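Side-chain contacts in TPR repeat-containing protein YrrB (PDB 2Q7F), which is a possible mediator of complex formation among RNA sulfuration components, RNA processing components and aminoacyl-tRNA synthetases: residues A93-G98 with G125-M130; A195-G200 with P224-A229; K48-N53 with A57-N62. One frame throughout, in Å; residues are numbered along the deposited sequence.

YrrB illustrates how a tandem-repeat protein grows helix by helix: contact 3 joins near neighbours in the chain, contacts 1 and 2 each a helix to the next but one. Contact 3 comes first, setting helix 46-50 and its following turn against helix 57-69; then contact 1, between helices 91-103 and 125-137; last contact 2, between helix 193-205 and the start of helix 227-233 with the residue before it. Contacts 3 and 1, centres about 21 Å apart, touch through Ala93 CB, 4.2 Å from Ile61 CG1. Centres of contacts 1 and 2 lie about 30 Å apart, those of 2 and 3 about 49 Å. This extended array is consistent with a scaffold offering partners a long surface.

Contact 1 of 3, residues A93-G98 with G125-M130; sequences AYYGAG and GDLFYM
Tyr95 reaches across to Asp126, Leu127 and Met130, making a small aromatic bridge between two helices whose backbones stay well apart. Its hydroxyl end comes to the aliphatic part of Asp126, with OH 3.7 Å from CB. The carboxylate stands farther from the hydroxyl, its nearer oxygen OD1 4.5 Å from Tyr95 OH, although the ring and carboxylate planes are only 15° apart. Leu127 meets the ring at an edge, near its plane, through CD1, which is 4.0 Å from Tyr95 CD1; the two side chains run past each other in opposite directions. Met130 adds a looser touch, its CG methylene 4.2 Å from Tyr95 OH, while the ring carbons lie a little farther off.

This reach depends on Tyr95 holding CG anti to its own nitrogen (chi1 -175°), which carries the ring out far enough to bridge the axes of segments 93-98 and 125-130, 11.9 Å apart and at 48°. Behind the first shell, Met122 touches both Tyr95 and Leu127, and Asn124 OD1 accepts a hydrogen bond from Leu127 N. The first helices of TPR 3 and TPR 4, 91-103 and 125-137, thus pack side by side, as in TPR superhelices. Helix 107-120 lies alongside, its Phe114 touching both Leu127 and Met130; helix 91-103 also packs Ala93 and Ala97 on helix 73-86.

Contact 2 of 3, residues A195-G200 with P224-A229; sequences AFYNAG and PDHMLA
In TPR 6, the last repeat of the array, Tyr197 of the first helix, 193-205, packs against His226, Leu228 and Ala229, where the last modelled helix, 227-233, begins. His226 occupies the N-cap position of that helix and is the centre of an inverse gamma turn. Its NE2 comes within 3.9 Å of Tyr197 CB and CG, but the rings form an inclined pair, with centroids 5.4 Å apart and planes at 36°, neither stacked nor T-shaped. Farther along the tyrosine, the helix backbone takes over: Tyr197 CD1 lies 3.8 Å from Ala229 CA, and Tyr197 CE1 is 3.7 Å from Leu228 O. The phenol crosses the leucine at a slant, with Tyr197 CZ 4.0 Å from Leu228 CB, and the histidine at about a right angle. A chi1 of 160° puts Tyr197 CG opposite the backbone nitrogen and extends the phenol to the first turn of helix 227-233.

Beyond the two segments, His226 also touches Ala193 and Asp194, while Ala229 rests on Ile220 of helix 211-222. Chemically, the junction relies on van der Waals contact: the imidazole presents a nitrogen to carbon atoms, and shape rather than directional polar bonding joins the two segments.

Contact 3 of 3, residues K48-N53 with A57-N62; sequences KAIEEN and AIPYIN
Ile50 packs into the angle between Pro59 and Tyr60, and this is the close-fitting half of the contact. Its two branches divide the work. CG2 settles against the phenolic end of Tyr60, 3.6 Å from CZ, while CD1 lies over one face of the same ring, 3.9 Å from CD1 of Tyr60. Midway along the other branch, CG1 of Ile50 meets Pro59 CB at 3.8 Å. This division follows from a chi1 of -66°, which sets CG2 anti to the nitrogen and CG1 anti to the carbonyl carbon. The phenol is also held by the hydrogen bond between Tyr60 OH and Lys54 O. Ala57 O lies at the ring edge in its plane, and Phe79, Lys82 and Leu86 of helix 73-86 touch the side chain.

The other half is looser and more exposed to solvent. Ala49 CB only grazes Pro59 CB, at 4.5 Å, and Asn53 starts toward segment 57-62, but its side chain stays 4.8 Å away at the nearest. Asn53 instead closes the type II turn that begins at Ile50, its N bonded to Ile50 O at 3.1 Å, while its amide ND2 makes a weak bond to Glu52 O. An alanine at Ile50 would lack both outer branches and would probably leave a gap against the Tyr60 face and Pro59, weakening the join between the two segments. The chemistry implies a junction from TPR 1 to TPR 2 secured by apolar contact across the segments, with polar bonds shaping the turn at Ile50-Asn53 and tying Tyr60 to Lys54 O.

Contact 1 of 3, residues A93-G98 with G125-M130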
ATOM      1  N   ALA A  93       7.242  -9.863 -12.889  1.00 46.33           N
ATOM      2  CA  ALA A  93       6.104  -9.829 -13.802  1.00 46.23           C
ATOM      3  C   ALA A  93       4.771  -9.794 -13.048  1.00 46.27           C
ATOM      4  O   ALA A  93       3.858  -9.056 -13.437  1.00 46.42           O
ATOM      5  CB  ALA A  93       6.151 -10.991 -14.765  1.00 46.13           C
ATOM      6  N   TYR A  94       4.662 -10.566 -11.964  1.00 45.97           N
ATOM      7  CA  TYR A  94       3.478 -10.500 -11.100  1.00 45.59           C
ATOM      8  C   TYR A  94       3.357  -9.122 -10.457  1.00 45.97           C
ATOM      9  O   TYR A  94       2.256  -8.543 -10.394  1.00 46.17           O
ATOM     10  CB  TYR A  94       3.515 -11.582 -10.020  1.00 44.95           C
ATOM     11  CG  TYR A  94       3.331 -12.978 -10.559  1.00 44.32           C
ATOM     12  CD1 TYR A  94       2.214 -13.296 -11.343  1.00 43.33           C
ATOM     13  CD2 TYR A  94       4.258 -13.990 -10.273  1.00 42.83           C
ATOM     14  CE1 TYR A  94       2.033 -14.572 -11.839  1.00 42.38           C
ATOM     15  CE2 TYR A  94       4.089 -15.281 -10.771  1.00 41.73           C
ATOM     16  CZ  TYR A  94       2.971 -15.563 -11.558  1.00 43.00           C
ATOM     17  OH  TYR A  94       2.779 -16.827 -12.077  1.00 43.27           O
ATOM     18  N   TYR A  95       4.494  -8.602  -9.991  1.00 45.94           N
ATOM     19  CA  TYR A  95       4.546  -7.283  -9.372  1.00 45.97           C
ATOM     20  C   TYR A  95       4.203  -6.155 -10.355  1.00 46.21           C
ATOM     21  O   TYR A  95       3.434  -5.248 -10.027  1.00 46.26           O
ATOM     22  CB  TYR A  95       5.913  -7.047  -8.746  1.00 45.85           C
ATOM     23  CG  TYR A  95       6.012  -5.747  -7.988  1.00 46.68           C
ATOM     24  CD1 TYR A  95       5.350  -5.575  -6.772  1.00 47.11           C
ATOM     25  CD2 TYR A  95       6.753  -4.675  -8.488  1.00 46.82           C
ATOM     26  CE1 TYR A  95       5.440  -4.382  -6.067  1.00 46.80           C
ATOM     27  CE2 TYR A  95       6.837  -3.471  -7.792  1.00 46.38           C
ATOM     28  CZ  TYR A  95       6.184  -3.339  -6.582  1.00 46.79           C
ATOM     29  OH  TYR A  95       6.255  -2.158  -5.879  1.00 47.54           O
ATOM     30  N   GLY A  96       4.780  -6.214 -11.554  1.00 46.13           N
ATOM     31  CA  GLY A  96       4.542  -5.210 -12.572  1.00 46.17           C
ATOM     32  C   GLY A  96       3.086  -5.196 -12.974  1.00 46.63           C
ATOM     33  O   GLY A  96       2.483  -4.133 -13.038  1.00 46.96           O
ATOM     34  N   ALA A  97       2.514  -6.374 -13.228  1.00 46.61           N
ATOM     35  CA  ALA A  97       1.095  -6.481 -13.583  1.00 46.82           C
ATOM     36  C   ALA A  97       0.198  -5.978 -12.460  1.00 47.25           C
ATOM     37  O   ALA A  97      -0.846  -5.386 -12.720  1.00 47.16           O
ATOM     38  CB  ALA A  97       0.728  -7.918 -13.940  1.00 46.38           C
ATOM     39  N   GLY A  98       0.619  -6.227 -11.218  1.00 47.80           N
ATOM     40  CA  GLY A  98      -0.132  -5.821 -10.026  1.00 48.14           C
ATOM     41  C   GLY A  98      -0.301  -4.321  -9.943  1.00 48.63           C
ATOM     42  O   GLY A  98      -1.410  -3.828  -9.698  1.00 48.27           O
ATOM     43  N   GLY A 125       9.896  -4.154   1.205  1.00 53.63           N
ATOM     44  CA  GLY A 125       9.008  -3.176   1.816  1.00 53.27           C
ATOM     45  C   GLY A 125       7.880  -2.752   0.904  1.00 53.20           C
ATOM     46  O   GLY A 125       6.727  -2.677   1.329  1.00 53.20           O
ATOM     47  N   ASP A 126       8.215  -2.485  -0.352  1.00 52.85           N
ATOM     48  CA  ASP A 126       7.233  -2.010  -1.314  1.00 52.83           C
ATOM     49  C   ASP A 126       6.120  -3.023  -1.558  1.00 52.23           C
ATOM     50  O   ASP A 126       4.936  -2.651  -1.599  1.00 52.14           O
ATOM     51  CB  ASP A 126       7.922  -1.657  -2.633  1.00 53.25           C
ATOM     52  CG  ASP A 126       8.794  -0.426  -2.518  1.00 54.88           C
ATOM     53  OD1 ASP A 126       9.494  -0.106  -3.501  1.00 57.12           O
ATOM     54  OD2 ASP A 126       8.781   0.226  -1.449  1.00 56.43           O
ATOM     55  N   LEU A 127       6.506  -4.294  -1.709  1.00 51.04           N
ATOM     56  CA  LEU A 127       5.546  -5.347  -1.972  1.00 50.43           C
ATOM     57  C   LEU A 127       4.615  -5.566  -0.797  1.00 50.18           C
ATOM     58  O   LEU A 127       3.401  -5.674  -0.985  1.00 49.83           O
ATOM     59  CB  LEU A 127       6.225  -6.666  -2.344  1.00 50.34           C
ATOM     60  CG  LEU A 127       5.270  -7.873  -2.447  1.00 50.51           C
ATOM     61  CD1 LEU A 127       4.257  -7.764  -3.623  1.00 49.17           C
ATOM     62  CD2 LEU A 127       6.038  -9.185  -2.512  1.00 50.40           C
ATOM     63  N   PHE A 128       5.178  -5.645   0.408  1.00 49.70           N
ATOM     64  CA  PHE A 128       4.357  -5.833   1.593  1.00 49.64           C
ATOM     65  C   PHE A 128       3.390  -4.663   1.760  1.00 49.54           C
ATOM     66  O   PHE A 128       2.253  -4.838   2.220  1.00 49.41           O
ATOM     67  CB  PHE A 128       5.215  -6.023   2.844  1.00 49.67           C
ATOM     68  CG  PHE A 128       5.980  -7.322   2.867  1.00 50.04           C
ATOM     69  CD1 PHE A 128       5.367  -8.519   2.502  1.00 50.26           C
ATOM     70  CD2 PHE A 128       7.317  -7.353   3.275  1.00 51.10           C
ATOM     71  CE1 PHE A 128       6.079  -9.724   2.517  1.00 50.20           C
ATOM     72  CE2 PHE A 128       8.037  -8.557   3.302  1.00 50.26           C
ATOM     73  CZ  PHE A 128       7.413  -9.742   2.923  1.00 50.20           C
ATOM     74  N   TYR A 129       3.843  -3.481   1.347  1.00 49.38           N
ATOM     75  CA  TYR A 129       3.035  -2.273   1.404  1.00 49.37           C
ATOM     76  C   TYR A 129       1.864  -2.334   0.427  1.00 49.11           C
ATOM     77  O   TYR A 129       0.711  -2.152   0.820  1.00 49.09           O
ATOM     78  CB  TYR A 129       3.884  -1.024   1.136  1.00 49.57           C
ATOM     79  CG  TYR A 129       3.055   0.240   1.056  1.00 50.38           C
ATOM     80  CD1 TYR A 129       2.557   0.841   2.216  1.00 49.99           C
ATOM     81  CD2 TYR A 129       2.754   0.828  -0.181  1.00 49.85           C
ATOM     82  CE1 TYR A 129       1.785   1.992   2.153  1.00 50.35           C
ATOM     83  CE2 TYR A 129       1.993   1.982  -0.253  1.00 50.08           C
ATOM     84  CZ  TYR A 129       1.508   2.558   0.921  1.00 50.91           C
ATOM     85  OH  TYR A 129       0.741   3.702   0.865  1.00 51.90           O
ATOM     86  N   MET A 130       2.167  -2.578  -0.844  1.00 48.78           N
ATOM     87  CA  MET A 130       1.135  -2.610  -1.875  1.00 48.52           C
ATOM     88  C   MET A 130       0.104  -3.685  -1.550  1.00 48.57           C
ATOM     89  O   MET A 130      -1.106  -3.471  -1.701  1.00 48.53           O
ATOM     90  CB  MET A 130       1.753  -2.844  -3.255  1.00 48.43           C
ATOM     91  CG  MET A 130       2.662  -1.714  -3.748  1.00 48.12           C
ATOM     92  SD  MET A 130       1.860  -0.097  -3.859  1.00 46.48           S
ATOM     93  CE  MET A 130       0.761  -0.362  -5.257  1.00 46.12           C
TER

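Contact 2 of 3, residues A195-G200 with P224-A229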
ATOM      1  N   ALA A 195      -3.700  11.302  11.003  1.00 59.14           N
ATOM      2  CA  ALA A 195      -3.196  10.488  12.105  1.00 58.93           C
ATOM      3  C   ALA A 195      -3.834  10.935  13.407  1.00 58.85           C
ATOM      4  O   ALA A 195      -4.409  10.115  14.126  1.00 58.94           O
ATOM      5  CB  ALA A 195      -1.679  10.573  12.197  1.00 59.03           C
ATOM      6  N   PHE A 196      -3.746  12.237  13.693  1.00 58.70           N
ATOM      7  CA  PHE A 196      -4.376  12.816  14.881  1.00 58.43           C
ATOM      8  C   PHE A 196      -5.869  12.478  14.967  1.00 58.18           C
ATOM      9  O   PHE A 196      -6.366  12.124  16.035  1.00 57.82           O
ATOM     10  CB  PHE A 196      -4.153  14.332  14.942  1.00 58.53           C
ATOM     11  CG  PHE A 196      -2.846  14.732  15.583  1.00 58.92           C
ATOM     12  CD1 PHE A 196      -1.855  15.367  14.838  1.00 59.16           C
ATOM     13  CD2 PHE A 196      -2.610  14.482  16.936  1.00 58.83           C
ATOM     14  CE1 PHE A 196      -0.649  15.740  15.428  1.00 58.65           C
ATOM     15  CE2 PHE A 196      -1.409  14.849  17.530  1.00 58.32           C
ATOM     16  CZ  PHE A 196      -0.429  15.477  16.775  1.00 58.43           C
ATOM     17  N   TYR A 197      -6.566  12.565  13.835  1.00 58.17           N
ATOM     18  CA  TYR A 197      -7.993  12.249  13.786  1.00 58.29           C
ATOM     19  C   TYR A 197      -8.246  10.789  14.126  1.00 58.34           C
ATOM     20  O   TYR A 197      -9.127  10.475  14.933  1.00 58.35           O
ATOM     21  CB  TYR A 197      -8.589  12.576  12.413  1.00 58.46           C
ATOM     22  CG  TYR A 197      -9.889  11.849  12.134  1.00 58.63           C
ATOM     23  CD1 TYR A 197     -11.084  12.243  12.750  1.00 58.72           C
ATOM     24  CD2 TYR A 197      -9.921  10.762  11.260  1.00 58.42           C
ATOM     25  CE1 TYR A 197     -12.279  11.572  12.496  1.00 58.72           C
ATOM     26  CE2 TYR A 197     -11.103  10.087  11.002  1.00 58.71           C
ATOM     27  CZ  TYR A 197     -12.276  10.496  11.620  1.00 58.81           C
ATOM     28  OH  TYR A 197     -13.439   9.820  11.353  1.00 58.78           O
ATOM     29  N   ASN A 198      -7.474   9.906  13.503  1.00 58.40           N
ATOM     30  CA  ASN A 198      -7.613   8.469  13.729  1.00 58.69           C
ATOM     31  C   ASN A 198      -7.184   8.051  15.135  1.00 59.04           C
ATOM     32  O   ASN A 198      -7.696   7.070  15.681  1.00 59.05           O
ATOM     33  CB  ASN A 198      -6.870   7.677  12.646  1.00 58.49           C
ATOM     34  CG  ASN A 198      -7.603   7.696  11.315  1.00 58.00           C
ATOM     35  OD1 ASN A 198      -8.551   6.942  11.108  1.00 57.15           O
ATOM     36  ND2 ASN A 198      -7.167   8.565  10.407  1.00 58.58           N
ATOM     37  N   ALA A 199      -6.251   8.807  15.712  1.00 59.61           N
ATOM     38  CA  ALA A 199      -5.889   8.666  17.117  1.00 60.16           C
ATOM     39  C   ALA A 199      -7.088   9.069  17.963  1.00 60.45           C
ATOM     40  O   ALA A 199      -7.468   8.368  18.899  1.00 60.33           O
ATOM     41  CB  ALA A 199      -4.681   9.534  17.454  1.00 60.13           C
ATOM     42  N   GLY A 200      -7.690  10.196  17.595  1.00 61.01           N
ATOM     43  CA  GLY A 200      -8.881  10.702  18.258  1.00 61.88           C
ATOM     44  C   GLY A 200      -9.982   9.665  18.291  1.00 62.46           C
ATOM     45  O   GLY A 200     -10.632   9.483  19.316  1.00 62.78           O
ATOM     46  N   PRO A 224      -8.099  23.223   9.207  1.00 72.09           N
ATOM     47  CA  PRO A 224      -9.355  23.811   9.685  1.00 72.06           C
ATOM     48  C   PRO A 224     -10.615  23.300   8.969  1.00 71.96           C
ATOM     49  O   PRO A 224     -11.721  23.521   9.466  1.00 72.13           O
ATOM     50  CB  PRO A 224      -9.166  25.313   9.425  1.00 71.99           C
ATOM     51  CG  PRO A 224      -7.696  25.501   9.329  1.00 72.08           C
ATOM     52  CD  PRO A 224      -7.189  24.255   8.683  1.00 72.02           C
ATOM     53  N   ASP A 225     -10.451  22.631   7.826  1.00 71.70           N
ATOM     54  CA  ASP A 225     -11.594  22.070   7.092  1.00 71.44           C
ATOM     55  C   ASP A 225     -11.686  20.537   7.141  1.00 71.04           C
ATOM     56  O   ASP A 225     -12.246  19.906   6.240  1.00 70.83           O
ATOM     57  CB  ASP A 225     -11.646  22.590   5.642  1.00 71.61           C
ATOM     58  CG  ASP A 225     -10.425  22.192   4.814  1.00 71.94           C
ATOM     59  OD1 ASP A 225     -10.041  21.001   4.786  1.00 71.73           O
ATOM     60  OD2 ASP A 225      -9.863  23.090   4.155  1.00 73.07           O
ATOM     61  N   HIS A 226     -11.144  19.951   8.205  1.00 70.78           N
ATOM     62  CA  HIS A 226     -11.244  18.513   8.430  1.00 70.62           C
ATOM     63  C   HIS A 226     -12.652  18.160   8.914  1.00 70.48           C
ATOM     64  O   HIS A 226     -12.894  18.067  10.122  1.00 70.38           O
ATOM     65  CB  HIS A 226     -10.199  18.061   9.453  1.00 70.69           C
ATOM     66  CG  HIS A 226      -9.797  16.625   9.310  1.00 70.90           C
ATOM     67  ND1 HIS A 226      -8.524  16.242   8.950  1.00 71.14           N
ATOM     68  CD2 HIS A 226     -10.506  15.482   9.459  1.00 71.07           C
ATOM     69  CE1 HIS A 226      -8.463  14.924   8.891  1.00 71.58           C
ATOM     70  NE2 HIS A 226      -9.653  14.438   9.196  1.00 71.48           N
ATOM     71  N   MET A 227     -13.572  17.969   7.965  1.00 70.35           N
ATOM     72  CA  MET A 227     -14.997  17.776   8.267  1.00 70.41           C
ATOM     73  C   MET A 227     -15.293  16.559   9.132  1.00 69.94           C
ATOM     74  O   MET A 227     -16.181  16.609   9.989  1.00 69.77           O
ATOM     75  CB  MET A 227     -15.839  17.725   6.990  1.00 70.39           C
ATOM     76  CG  MET A 227     -16.539  19.041   6.659  1.00 70.89           C
ATOM     77  SD  MET A 227     -18.048  18.819   5.683  1.00 71.66           S
ATOM     78  CE  MET A 227     -17.403  18.089   4.169  1.00 71.17           C
ATOM     79  N   LEU A 228     -14.556  15.473   8.902  1.00 69.47           N
ATOM     80  CA  LEU A 228     -14.667  14.280   9.738  1.00 69.08           C
ATOM     81  C   LEU A 228     -14.225  14.546  11.181  1.00 68.92           C
ATOM     82  O   LEU A 228     -14.909  14.140  12.124  1.00 68.96           O
ATOM     83  CB  LEU A 228     -13.911  13.101   9.120  1.00 69.06           C
ATOM     84  CG  LEU A 228     -14.698  12.071   8.291  1.00 69.20           C
ATOM     85  CD1 LEU A 228     -15.864  12.668   7.470  1.00 69.89           C
ATOM     86  CD2 LEU A 228     -13.755  11.287   7.388  1.00 69.08           C
ATOM     87  N   ALA A 229     -13.106  15.245  11.359  1.00 68.75           N
ATOM     88  CA  ALA A 229     -12.673  15.647  12.700  1.00 68.65           C
ATOM     89  C   ALA A 229     -13.718  16.552  13.321  1.00 68.66           C
ATOM     90  O   ALA A 229     -13.966  16.482  14.522  1.00 68.92           O
ATOM     91  CB  ALA A 229     -11.318  16.336  12.663  1.00 68.58           C
TER

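Contact 3 of 3, residues K48-N53 with A57-N62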
ATOM      1  N   LYS A  48      14.623  -4.852 -29.529  1.00 87.95           N
ATOM      2  CA  LYS A  48      15.573  -5.744 -30.191  1.00 87.61           C
ATOM      3  C   LYS A  48      16.117  -6.812 -29.238  1.00 87.23           C
ATOM      4  O   LYS A  48      16.337  -7.956 -29.647  1.00 87.00           O
ATOM      5  CB  LYS A  48      16.714  -4.959 -30.849  1.00 87.79           C
ATOM      6  CG  LYS A  48      17.513  -5.774 -31.879  1.00 88.13           C
ATOM      7  CD  LYS A  48      18.234  -4.882 -32.882  1.00 88.82           C
ATOM      8  CE  LYS A  48      18.850  -5.699 -34.010  1.00 88.87           C
ATOM      9  NZ  LYS A  48      19.463  -4.819 -35.049  1.00 89.05           N
ATOM     10  N   ALA A  49      16.316  -6.435 -27.972  1.00 86.72           N
ATOM     11  CA  ALA A  49      16.740  -7.374 -26.930  1.00 86.17           C
ATOM     12  C   ALA A  49      15.822  -8.599 -26.870  1.00 85.86           C
ATOM     13  O   ALA A  49      16.281  -9.700 -26.574  1.00 85.80           O
ATOM     14  CB  ALA A  49      16.809  -6.683 -25.573  1.00 86.02           C
ATOM     15  N   ILE A  50      14.535  -8.399 -27.165  1.00 85.36           N
ATOM     16  CA  ILE A  50      13.569  -9.498 -27.268  1.00 84.91           C
ATOM     17  C   ILE A  50      13.860 -10.401 -28.476  1.00 84.76           C
ATOM     18  O   ILE A  50      13.809 -11.627 -28.353  1.00 84.57           O
ATOM     19  CB  ILE A  50      12.086  -8.983 -27.272  1.00 85.03           C
ATOM     20  CG1 ILE A  50      11.735  -8.338 -25.920  1.00 84.85           C
ATOM     21  CG2 ILE A  50      11.099 -10.112 -27.596  1.00 84.62           C
ATOM     22  CD1 ILE A  50      10.334  -7.752 -25.836  1.00 84.62           C
ATOM     23  N   GLU A  51      14.174  -9.792 -29.625  1.00 84.64           N
ATOM     24  CA  GLU A  51      14.512 -10.529 -30.857  1.00 84.32           C
ATOM     25  C   GLU A  51      15.785 -11.364 -30.674  1.00 83.94           C
ATOM     26  O   GLU A  51      16.765 -10.904 -30.079  1.00 83.78           O
ATOM     27  CB  GLU A  51      14.645  -9.571 -32.055  1.00 84.43           C
ATOM     28  CG  GLU A  51      14.668 -10.248 -33.446  1.00 85.08           C
ATOM     29  CD  GLU A  51      16.083 -10.422 -34.030  1.00 85.93           C
ATOM     30  OE1 GLU A  51      16.704  -9.403 -34.417  1.00 86.30           O
ATOM     31  OE2 GLU A  51      16.563 -11.577 -34.130  1.00 85.17           O
ATOM     32  N   GLU A  52      15.739 -12.597 -31.177  1.00 83.54           N
ATOM     33  CA  GLU A  52      16.811 -13.599 -31.012  1.00 83.36           C
ATOM     34  C   GLU A  52      16.955 -14.112 -29.564  1.00 82.78           C
ATOM     35  O   GLU A  52      17.731 -15.034 -29.300  1.00 82.62           O
ATOM     36  CB  GLU A  52      18.152 -13.097 -31.578  1.00 83.55           C
ATOM     37  CG  GLU A  52      18.855 -14.096 -32.506  1.00 84.46           C
ATOM     38  CD  GLU A  52      19.951 -14.915 -31.825  1.00 85.94           C
ATOM     39  OE1 GLU A  52      20.562 -15.767 -32.515  1.00 86.14           O
ATOM     40  OE2 GLU A  52      20.215 -14.711 -30.617  1.00 86.09           O
ATOM     41  N   ASN A  53      16.192 -13.509 -28.647  1.00 82.10           N
ATOM     42  CA  ASN A  53      16.095 -13.940 -27.245  1.00 81.21           C
ATOM     43  C   ASN A  53      14.677 -14.371 -26.870  1.00 80.52           C
ATOM     44  O   ASN A  53      14.316 -14.374 -25.686  1.00 80.36           O
ATOM     45  CB  ASN A  53      16.533 -12.814 -26.302  1.00 81.21           C
ATOM     46  CG  ASN A  53      18.028 -12.769 -26.083  1.00 81.23           C
ATOM     47  OD1 ASN A  53      18.492 -12.477 -24.977  1.00 81.41           O
ATOM     48  ND2 ASN A  53      18.795 -13.051 -27.132  1.00 81.26           N
ATOM     49  N   ALA A  57      12.384 -14.327 -20.367  1.00 69.06           N
ATOM     50  CA  ALA A  57      11.289 -13.548 -19.785  1.00 67.44           C
ATOM     51  C   ALA A  57      11.686 -12.103 -19.479  1.00 66.15           C
ATOM     52  O   ALA A  57      10.915 -11.185 -19.747  1.00 65.63           O
ATOM     53  CB  ALA A  57      10.765 -14.235 -18.518  1.00 67.28           C
ATOM     54  N   ILE A  58      12.892 -11.929 -18.928  1.00 64.79           N
ATOM     55  CA  ILE A  58      13.439 -10.627 -18.499  1.00 63.31           C
ATOM     56  C   ILE A  58      13.234  -9.474 -19.496  1.00 62.21           C
ATOM     57  O   ILE A  58      12.760  -8.411 -19.100  1.00 62.40           O
ATOM     58  CB  ILE A  58      14.961 -10.724 -18.092  1.00 63.51           C
ATOM     59  CG1 ILE A  58      15.213 -11.858 -17.079  1.00 63.32           C
ATOM     60  CG2 ILE A  58      15.505  -9.373 -17.595  1.00 62.68           C
ATOM     61  CD1 ILE A  58      14.745 -11.583 -15.656  1.00 64.40           C
ATOM     62  N   PRO A  59      13.597  -9.665 -20.781  1.00 61.05           N
ATOM     63  CA  PRO A  59      13.378  -8.567 -21.724  1.00 60.23           C
ATOM     64  C   PRO A  59      11.898  -8.198 -21.928  1.00 59.43           C
ATOM     65  O   PRO A  59      11.583  -7.018 -22.098  1.00 59.12           O
ATOM     66  CB  PRO A  59      14.000  -9.084 -23.020  1.00 60.10           C
ATOM     67  CG  PRO A  59      14.005 -10.542 -22.884  1.00 60.41           C
ATOM     68  CD  PRO A  59      14.229 -10.818 -21.443  1.00 60.83           C
ATOM     69  N   TYR A  60      11.007  -9.192 -21.899  1.00 58.48           N
ATOM     70  CA  TYR A  60       9.572  -8.915 -21.923  1.00 57.75           C
ATOM     71  C   TYR A  60       9.132  -8.128 -20.694  1.00 56.82           C
ATOM     72  O   TYR A  60       8.293  -7.246 -20.799  1.00 56.68           O
ATOM     73  CB  TYR A  60       8.746 -10.189 -22.030  1.00 57.81           C
ATOM     74  CG  TYR A  60       8.908 -10.957 -23.319  1.00 58.18           C
ATOM     75  CD1 TYR A  60       8.108 -10.682 -24.433  1.00 58.60           C
ATOM     76  CD2 TYR A  60       9.837 -11.986 -23.416  1.00 58.14           C
ATOM     77  CE1 TYR A  60       8.245 -11.414 -25.621  1.00 58.18           C
ATOM     78  CE2 TYR A  60       9.980 -12.720 -24.589  1.00 58.55           C
ATOM     79  CZ  TYR A  60       9.185 -12.434 -25.684  1.00 58.79           C
ATOM     80  OH  TYR A  60       9.350 -13.176 -26.835  1.00 59.14           O
ATOM     81  N   ILE A  61       9.705  -8.438 -19.536  1.00 55.92           N
ATOM     82  CA  ILE A  61       9.361  -7.715 -18.310  1.00 55.18           C
ATOM     83  C   ILE A  61       9.821  -6.261 -18.397  1.00 54.80           C
ATOM     84  O   ILE A  61       9.052  -5.345 -18.096  1.00 54.79           O
ATOM     85  CB  ILE A  61       9.941  -8.378 -17.035  1.00 55.08           C
ATOM     86  CG1 ILE A  61       9.499  -9.842 -16.936  1.00 54.79           C
ATOM     87  CG2 ILE A  61       9.509  -7.601 -15.800  1.00 54.32           C
ATOM     88  CD1 ILE A  61      10.222 -10.642 -15.866  1.00 55.06           C
ATOM     89  N   ASN A  62      11.064  -6.058 -18.826  1.00 54.04           N
ATOM     90  CA  ASN A  62      11.607  -4.717 -18.989  1.00 53.38           C
ATOM     91  C   ASN A  62      10.793  -3.864 -19.938  1.00 53.09           C
ATOM     92  O   ASN A  62      10.564  -2.679 -19.665  1.00 53.16           O
ATOM     93  CB  ASN A  62      13.040  -4.779 -19.483  1.00 53.47           C
ATOM     94  CG  ASN A  62      13.988  -5.319 -18.453  1.00 53.80           C
ATOM     95  OD1 ASN A  62      15.065  -5.800 -18.797  1.00 55.59           O
ATOM     96  ND2 ASN A  62      13.604  -5.252 -17.181  1.00 53.56           N
TER